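PDB 1WX1: nicotinate-nucleotide--dimethylbenzimidazole phosphoribosyltransferase from Thermus thermophilus HB8, which probably catalyses the transfer of the phosphoribosyl group of nicotinate mononucleotide to 5,6-dimethylbenzimidazole, giving alpha-ribazole 5'-phosphate for cobalamin biosynthesis. Local coordinates for residues L44-V49 against D93-V98; P246-G251 against T306-A311; A7-R12 against R320-A325. One frame throughout, in Å; residues are numbered along the deposited sequence.

In the fold
Helix 3-14, near the N terminus, supplies residues 7-12 of interaction 3, whose partner 320-325 comes more than 300 residues later, so this contact closes a loop holding most of the chain. Inside that loop, and following one another without crossing, interaction 1 joins the neighbouring parallel strands 47-54 and 94-100, and interaction 2 sets strand 247-249 of the same sheet against the start of helix 306-321. Interactions 1 and 2 touch through that helix, which also packs on the strands of interaction 1. Helix 306-321 then carries the chain from the sheet to interaction 3, whose centre lies about 24 Å from that of interaction 2.

Interaction 1. Residues L44-V49 against D93-V98; sequences LGRGAV and DCAVYV
Arg-46 reaches across to Asp-93 just before the two strands begin, NH1 lying 2.8 Å from OD1 in a salt bridge. The carboxylate oxygen lies close to the guanidinium plane, but NH1 meets it from above the carboxylate plane, the two planes being 48° apart. A bend at chi2 (73°) folds the arginine so that one face of its guanidinium covers the Cys-94 to Ala-95 peptide, with Ala-95 N 3.5 Å above its plane.

Beyond this pair the backbones run parallel. Gly-47 N donates to Asp-93 O and Gly-47 O accepts from Ala-95 N; Val-49 then repeats the pattern, its N bonded to Ala-95 O and its O to Tyr-97 N. On one side of the sheet Val-49 CG1 packs 3.9 Å from Cys-94 SG and 4.0 Å from Val-96 CG2, and Val-309 of helix 306-321 covers Val-49 and Cys-94. On the other, Ala-48 CB meets the rim of the Tyr-97 ring at CE1, 3.9 Å away; Ala-150 of helix 133-152 packs on both, and the tyrosine hydroxyl bonds Glu-153. Helices on both faces of a parallel sheet make this a three-layer alpha/beta/alpha, Rossmann-like arrangement.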
loop_
_atom_site.group_PDB
_atom_site.type_symbol
_atom_site.label_atom_id
_atom_site.label_comp_id
_atom_site.label_asym_id
_atom_site.label_seq_id
_atom_site.Cartn_x
_atom_site.Cartn_y
_atom_site.Cartn_z
ATOM N N LEU A 44 7.997 9.994 11.250
ATOM C CA LEU A 44 6.607 9.754 11.603
ATOM C C LEU A 44 6.535 8.591 12.573
ATOM O O LEU A 44 7.433 7.752 12.627
ATOM C CB LEU A 44 5.780 9.429 10.359
ATOM C CG LEU A 44 5.520 10.578 9.382
ATOM C CD1 LEU A 44 4.756 10.044 8.171
ATOM C CD2 LEU A 44 4.723 11.677 10.075
ATOM N N GLY A 45 5.462 8.545 13.346
ATOM C CA GLY A 45 5.309 7.461 14.291
ATOM C C GLY A 45 3.854 7.076 14.421
ATOM O O GLY A 45 3.190 6.745 13.435
ATOM N N ARG A 46 3.364 7.125 15.652
ATOM C CA ARG A 46 1.982 6.790 15.961
ATOM C C ARG A 46 1.009 7.603 15.118
ATOM O O ARG A 46 1.177 8.809 14.950
ATOM C CB ARG A 46 1.713 7.080 17.437
ATOM C CG ARG A 46 0.293 6.793 17.895
ATOM C CD ARG A 46 0.052 5.306 17.990
ATOM N NE ARG A 46 -1.141 5.000 18.777
ATOM C CZ ARG A 46 -1.660 3.782 18.885
ATOM N NH1 ARG A 46 -1.089 2.765 18.254
ATOM N NH2 ARG A 46 -2.750 3.580 19.612
ATOM N N GLY A 47 -0.015 6.945 14.596
ATOM C CA GLY A 47 -1.002 7.658 13.812
ATOM C C GLY A 47 -2.323 7.583 14.551
ATOM O O GLY A 47 -2.425 6.895 15.570
ATOM N N ALA A 48 -3.325 8.308 14.071
ATOM C CA ALA A 48 -4.646 8.257 14.680
ATOM C C ALA A 48 -5.724 8.482 13.628
ATOM O O ALA A 48 -5.505 9.177 12.635
ATOM C CB ALA A 48 -4.779 9.313 15.798
ATOM N N VAL A 49 -6.874 7.851 13.833
ATOM C CA VAL A 49 -8.010 8.033 12.945
ATOM C C VAL A 49 -9.202 8.343 13.843
ATOM O O VAL A 49 -9.405 7.689 14.872
ATOM C CB VAL A 49 -8.316 6.762 12.081
ATOM C CG1 VAL A 49 -8.643 5.560 12.970
ATOM C CG2 VAL A 49 -9.498 7.043 11.147
ATOM N N ASP A 93 -0.337 0.681 13.479
ATOM C CA ASP A 93 0.034 1.493 14.647
ATOM C C ASP A 93 -0.719 2.815 14.612
ATOM O O ASP A 93 -0.133 3.902 14.566
ATOM C CB ASP A 93 1.548 1.742 14.676
ATOM C CG ASP A 93 1.987 2.522 15.910
ATOM O OD1 ASP A 93 1.413 2.305 16.998
ATOM O OD2 ASP A 93 2.915 3.347 15.799
ATOM N N CYS A 94 -2.037 2.703 14.645
ATOM C CA CYS A 94 -2.908 3.854 14.579
ATOM C C CYS A 94 -3.979 3.759 15.659
ATOM O O CYS A 94 -4.668 2.747 15.764
ATOM C CB CYS A 94 -3.559 3.892 13.192
ATOM S SG CYS A 94 -4.720 5.232 12.906
ATOM N N ALA A 95 -4.105 4.812 16.460
ATOM C CA ALA A 95 -5.109 4.858 17.515
ATOM C C ALA A 95 -6.474 5.083 16.870
ATOM O O ALA A 95 -6.582 5.766 15.852
ATOM C CB ALA A 95 -4.795 6.001 18.489
ATOM N N VAL A 96 -7.516 4.505 17.455
ATOM C CA VAL A 96 -8.858 4.671 16.920
ATOM C C VAL A 96 -9.735 5.430 17.903
ATOM O O VAL A 96 -9.853 5.048 19.064
ATOM C CB VAL A 96 -9.536 3.308 16.617
ATOM C CG1 VAL A 96 -10.971 3.534 16.145
ATOM C CG2 VAL A 96 -8.751 2.553 15.547
ATOM N N TYR A 97 -10.326 6.524 17.440
ATOM C CA TYR A 97 -11.230 7.313 18.270
ATOM C C TYR A 97 -12.554 7.374 17.538
ATOM O O TYR A 97 -12.580 7.452 16.308
ATOM C CB TYR A 97 -10.716 8.743 18.470
ATOM C CG TYR A 97 -9.376 8.841 19.156
ATOM C CD1 TYR A 97 -8.191 8.778 18.423
ATOM C CD2 TYR A 97 -9.293 8.995 20.538
ATOM C CE1 TYR A 97 -6.952 8.866 19.052
ATOM C CE2 TYR A 97 -8.059 9.084 21.180
ATOM C CZ TYR A 97 -6.894 9.020 20.430
ATOM O OH TYR A 97 -5.679 9.104 21.058
ATOM N N VAL A 98 -13.654 7.335 18.283
ATOM C CA VAL A 98 -14.980 7.404 17.682
ATOM C C VAL A 98 -15.676 8.662 18.193
ATOM O O VAL A 98 -15.586 8.997 19.371
ATOM C CB VAL A 98 -15.836 6.167 18.050
ATOM C CG1 VAL A 98 -17.195 6.249 17.358
ATOM C CG2 VAL A 98 -15.115 4.892 17.623
#

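Interaction 2. Residues P246-G251 against T306-A311; sequences PLVLDG and TGAVLA
This is a buried contact between a strand end and a helix start: strand 247-249 of the parallel sheet, with the turn after it, lies against the first residues of helix 306-321. The short segments run at 129° to each other, their axes 7.4 Å apart at the closest point, and small residues on the helix permit the approach. Ala-308 is the central one. Its CB lies 3.6 Å from Val-248 CG1 and 3.4 Å from Leu-249 O, so the methyl group rests against both a valine branch and a backbone carbonyl of the strand. With CG1 anti to the backbone N (chi1 -170°), Val-248 lays CG1 alongside the helix backbone, 3.5 Å from Ala-308 O.

The polar half of the contact belongs to Asp-250, which follows the strand. Its OD1 accepts a bond from Ala-308 N at 3.2 Å, met on the anti side and somewhat out of the carboxylate plane, and a weak one from Gly-307 N at 2.7 Å, where the N-H...O angle is only 121°. The carboxylate thus lies close against the backbone at Gly-307. The other oxygen, OD2, takes the N-H of Gly-305, just ahead of the helix.

Asp-250 therefore grips three amides at the N-terminal end of the helix, those of Gly-305, Gly-307 (weakly) and Ala-308, using both carboxylate oxygens. The carboxylate offers acceptors to amides at the helix start, which lack a carbonyl partner one turn earlier in the helix. Since Glu-304, the predicted proton acceptor, lies just before Gly-305, these bonds also tie the strand end to the chain bearing that residue.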
loop_
_atom_site.group_PDB
_atom_site.type_symbol
_atom_site.label_atom_id
_atom_site.label_comp_id
_atom_site.label_asym_id
_atom_site.label_seq_id
_atom_site.Cartn_x
_atom_site.Cartn_y
_atom_site.Cartn_z
ATOM N N PRO A 246 0.406 15.782 8.982
ATOM C CA PRO A 246 0.092 15.277 7.644
ATOM C C PRO A 246 -1.330 14.744 7.834
ATOM O O PRO A 246 -1.620 14.127 8.863
ATOM C CB PRO A 246 1.080 14.127 7.450
ATOM C CG PRO A 246 2.186 14.418 8.428
ATOM C CD PRO A 246 1.466 14.980 9.616
ATOM N N LEU A 247 -2.206 14.979 6.867
ATOM C CA LEU A 247 -3.591 14.521 6.964
ATOM C C LEU A 247 -3.865 13.495 5.873
ATOM O O LEU A 247 -3.521 13.715 4.715
ATOM C CB LEU A 247 -4.537 15.716 6.808
ATOM C CG LEU A 247 -4.177 16.912 7.696
ATOM C CD1 LEU A 247 -5.078 18.091 7.358
ATOM C CD2 LEU A 247 -4.308 16.529 9.164
ATOM N N VAL A 248 -4.500 12.384 6.239
ATOM C CA VAL A 248 -4.780 11.326 5.276
ATOM C C VAL A 248 -6.269 11.176 4.969
ATOM O O VAL A 248 -7.102 11.061 5.874
ATOM C CB VAL A 248 -4.242 9.969 5.782
ATOM C CG1 VAL A 248 -4.314 8.933 4.669
ATOM C CG2 VAL A 248 -2.812 10.132 6.285
ATOM N N LEU A 249 -6.589 11.177 3.681
ATOM C CA LEU A 249 -7.968 11.041 3.220
ATOM C C LEU A 249 -8.371 9.585 3.096
ATOM O O LEU A 249 -7.548 8.731 2.753
ATOM C CB LEU A 249 -8.142 11.688 1.839
ATOM C CG LEU A 249 -7.934 13.194 1.707
ATOM C CD1 LEU A 249 -8.069 13.587 0.236
ATOM C CD2 LEU A 249 -8.956 13.933 2.564
ATOM N N ASP A 250 -9.639 9.310 3.381
ATOM C CA ASP A 250 -10.173 7.969 3.238
ATOM C C ASP A 250 -11.029 7.960 1.967
ATOM O O ASP A 250 -10.576 8.408 0.909
ATOM C CB ASP A 250 -11.018 7.568 4.456
ATOM C CG ASP A 250 -11.469 6.116 4.392
ATOM O OD1 ASP A 250 -10.645 5.274 3.985
ATOM O OD2 ASP A 250 -12.632 5.814 4.748
ATOM N N GLY A 251 -12.267 7.490 2.082
ATOM C CA GLY A 251 -13.140 7.402 0.923
ATOM C C GLY A 251 -13.974 8.609 0.543
ATOM O O GLY A 251 -13.661 9.738 0.905
ATOM N N THR A 306 -10.799 3.219 6.696
ATOM C CA THR A 306 -9.979 2.058 6.354
ATOM C C THR A 306 -8.878 2.313 5.340
ATOM O O THR A 306 -7.733 1.909 5.556
ATOM C CB THR A 306 -10.838 0.886 5.826
ATOM O OG1 THR A 306 -11.661 1.343 4.749
ATOM C CG2 THR A 306 -11.715 0.315 6.936
ATOM N N GLY A 307 -9.219 2.966 4.232
ATOM C CA GLY A 307 -8.227 3.236 3.207
ATOM C C GLY A 307 -7.125 4.150 3.703
ATOM O O GLY A 307 -5.951 3.945 3.396
ATOM N N ALA A 308 -7.504 5.164 4.475
ATOM C CA ALA A 308 -6.541 6.101 5.019
ATOM C C ALA A 308 -5.560 5.405 5.955
ATOM O O ALA A 308 -4.355 5.657 5.902
ATOM C CB ALA A 308 -7.264 7.219 5.767
ATOM N N VAL A 309 -6.081 4.537 6.818
ATOM C CA VAL A 309 -5.248 3.820 7.776
ATOM C C VAL A 309 -4.295 2.843 7.087
ATOM O O VAL A 309 -3.139 2.698 7.498
ATOM C CB VAL A 309 -6.125 3.082 8.815
ATOM C CG1 VAL A 309 -5.267 2.159 9.679
ATOM C CG2 VAL A 309 -6.830 4.109 9.699
ATOM N N LEU A 310 -4.773 2.185 6.035
ATOM C CA LEU A 310 -3.938 1.251 5.285
ATOM C C LEU A 310 -2.772 1.982 4.622
ATOM O O LEU A 310 -1.728 1.391 4.353
ATOM C CB LEU A 310 -4.763 0.543 4.210
ATOM C CG LEU A 310 -5.773 -0.499 4.699
ATOM C CD1 LEU A 310 -6.589 -1.016 3.527
ATOM C CD2 LEU A 310 -5.029 -1.640 5.383
ATOM N N ALA A 311 -2.951 3.273 4.358
ATOM C CA ALA A 311 -1.903 4.065 3.713
ATOM C C ALA A 311 -0.862 4.642 4.671
ATOM O O ALA A 311 0.186 5.125 4.234
ATOM C CB ALA A 311 -2.530 5.194 2.913
#

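Interaction 3. Residues A7-R12 against R320-A325; sequences AQARLR and RILHMA
A type I beta turn, Ile-321 to Met-324, lies at the C-terminal part of helix 306-321, and the side chain of Arg-12 on helix 3-14 clasps its backbone. From CG to NE the arginine is fully extended, with CG anti to the backbone N (chi1 -177°), which carries the guanidinium well clear of its own helix. NE donates to Leu-322 O at 2.8 Å with an N-H...O angle of 157°; the carbonyl oxygen lies near the guanidinium plane, at its edge. NH2 reaches Met-324 O, also at 2.8 Å, but this bond is weak, its angle being 129°. Two carbonyls two residues apart are therefore held by one side chain, whose NH1 forms a salt bridge with Glu-329. Together these partners would restrict how the guanidinium can turn.

Next to these bonds, Leu-322 packs against helix 3-14. Its CD2 lies 3.8 Å from Ala-9 O and 4.2 Å from Arg-12 CD, while CD1 faces Ala-9 CB at 4.3 Å. Ala-9 and Arg-12, three residues apart, present the same side of helix 3-14 to the leucine. The turn itself is closed by Met-324 N bonding to Ile-321 O.

Helix 24-37 completes the packing: its Ala-34 touches both Ala-9 and Leu-322, and Met-13 of helix 3-14 adds to the cover of Leu-322. The 320-325 segment also meets the second subunit, where Phe-88 packs on Ile-321 and Ala-84 on Met-324, both from helix 84-91 of that other chain.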
loop_
_atom_site.group_PDB
_atom_site.type_symbol
_atom_site.label_atom_id
_atom_site.label_comp_id
_atom_site.label_asym_id
_atom_site.label_seq_id
_atom_site.Cartn_x
_atom_site.Cartn_y
_atom_site.Cartn_z
ATOM N N ALA A 7 12.729 22.475 -0.989
ATOM C CA ALA A 7 13.803 22.579 -1.973
ATOM C C ALA A 7 15.028 21.763 -1.556
ATOM O O ALA A 7 15.617 21.048 -2.367
ATOM C CB ALA A 7 14.195 24.040 -2.160
ATOM N N GLN A 8 15.406 21.879 -0.287
ATOM C CA GLN A 8 16.557 21.160 0.247
ATOM C C GLN A 8 16.327 19.656 0.209
ATOM O O GLN A 8 17.242 18.886 -0.080
ATOM C CB GLN A 8 16.828 21.600 1.686
ATOM C CG GLN A 8 17.190 23.071 1.827
ATOM N N ALA A 9 15.103 19.240 0.514
ATOM C CA ALA A 9 14.752 17.825 0.507
ATOM C C ALA A 9 14.810 17.301 -0.922
ATOM O O ALA A 9 15.244 16.177 -1.168
ATOM C CB ALA A 9 13.350 17.631 1.086
ATOM N N ARG A 10 14.376 18.129 -1.866
ATOM C CA ARG A 10 14.380 17.743 -3.268
ATOM C C ARG A 10 15.818 17.483 -3.720
ATOM O O ARG A 10 16.074 16.581 -4.516
ATOM C CB ARG A 10 13.738 18.850 -4.106
ATOM C CG ARG A 10 13.322 18.427 -5.497
ATOM C CD ARG A 10 12.734 19.608 -6.256
ATOM N NE ARG A 10 11.518 20.118 -5.632
ATOM C CZ ARG A 10 11.242 21.411 -5.485
ATOM N NH1 ARG A 10 12.100 22.329 -5.915
ATOM N NH2 ARG A 10 10.109 21.789 -4.906
ATOM N N LEU A 11 16.756 18.268 -3.197
ATOM C CA LEU A 11 18.170 18.099 -3.537
ATOM C C LEU A 11 18.735 16.810 -2.945
ATOM O O LEU A 11 19.441 16.061 -3.624
ATOM C CB LEU A 11 19.000 19.268 -3.012
ATOM C CG LEU A 11 18.802 20.671 -3.577
ATOM C CD1 LEU A 11 19.870 21.589 -2.990
ATOM C CD2 LEU A 11 18.909 20.641 -5.093
ATOM N N ARG A 12 18.439 16.557 -1.672
ATOM C CA ARG A 12 18.940 15.351 -1.023
ATOM C C ARG A 12 18.409 14.103 -1.725
ATOM O O ARG A 12 19.144 13.137 -1.936
ATOM C CB ARG A 12 18.544 15.320 0.460
ATOM C CG ARG A 12 19.102 14.105 1.185
ATOM C CD ARG A 12 18.747 14.052 2.671
ATOM N NE ARG A 12 19.303 12.844 3.282
ATOM C CZ ARG A 12 20.595 12.664 3.547
ATOM N NH1 ARG A 12 21.473 13.622 3.269
ATOM N NH2 ARG A 12 21.018 11.516 4.063
ATOM N N ARG A 320 11.025 7.812 5.626
ATOM C CA ARG A 320 12.331 7.184 5.817
ATOM C C ARG A 320 13.247 7.259 4.592
ATOM O O ARG A 320 14.461 7.097 4.713
ATOM C CB ARG A 320 12.161 5.715 6.219
ATOM C CG ARG A 320 11.429 5.499 7.540
ATOM C CD ARG A 320 12.117 6.223 8.690
ATOM N NE ARG A 320 13.531 5.868 8.811
ATOM C CZ ARG A 320 14.326 6.299 9.788
ATOM N NH1 ARG A 320 13.842 7.098 10.733
ATOM N NH2 ARG A 320 15.604 5.936 9.821
ATOM N N ILE A 321 12.679 7.493 3.415
ATOM C CA ILE A 321 13.498 7.579 2.207
ATOM C C ILE A 321 14.609 8.605 2.380
ATOM O O ILE A 321 15.758 8.359 2.012
ATOM C CB ILE A 321 12.660 7.974 0.964
ATOM C CG1 ILE A 321 11.694 6.847 0.603
ATOM C CG2 ILE A 321 13.584 8.261 -0.218
ATOM C CD1 ILE A 321 10.724 7.197 -0.514
ATOM N N LEU A 322 14.262 9.752 2.953
ATOM C CA LEU A 322 15.223 10.828 3.157
ATOM C C LEU A 322 16.273 10.502 4.218
ATOM O O LEU A 322 17.226 11.254 4.411
ATOM C CB LEU A 322 14.480 12.125 3.493
ATOM C CG LEU A 322 13.767 12.721 2.267
ATOM C CD1 LEU A 322 12.682 13.700 2.688
ATOM C CD2 LEU A 322 14.798 13.402 1.376
ATOM N N HIS A 323 16.100 9.371 4.894
ATOM C CA HIS A 323 17.051 8.936 5.905
ATOM C C HIS A 323 18.096 8.017 5.264
ATOM O O HIS A 323 19.037 7.570 5.923
ATOM C CB HIS A 323 16.323 8.220 7.042
ATOM C CG HIS A 323 15.492 9.137 7.888
ATOM N ND1 HIS A 323 15.901 9.572 9.135
ATOM C CD2 HIS A 323 14.300 9.728 7.657
ATOM C CE1 HIS A 323 14.992 10.389 9.630
ATOM N NE2 HIS A 323 14.009 10.505 8.757
ATOM N N MET A 324 17.922 7.733 3.976
ATOM C CA MET A 324 18.876 6.902 3.249
ATOM C C MET A 324 20.175 7.690 3.156
ATOM O O MET A 324 20.191 8.905 3.365
ATOM C CB MET A 324 18.400 6.626 1.823
ATOM C CG MET A 324 17.297 5.600 1.679
ATOM S SD MET A 324 16.714 5.576 -0.026
ATOM C CE MET A 324 18.167 4.934 -0.881
ATOM N N ALA A 325 21.260 7.000 2.832
ATOM C CA ALA A 325 22.550 7.659 2.679
ATOM C C ALA A 325 22.639 8.185 1.251
ATOM O O ALA A 325 22.017 7.629 0.340
ATOM C CB ALA A 325 23.674 6.668 2.932
#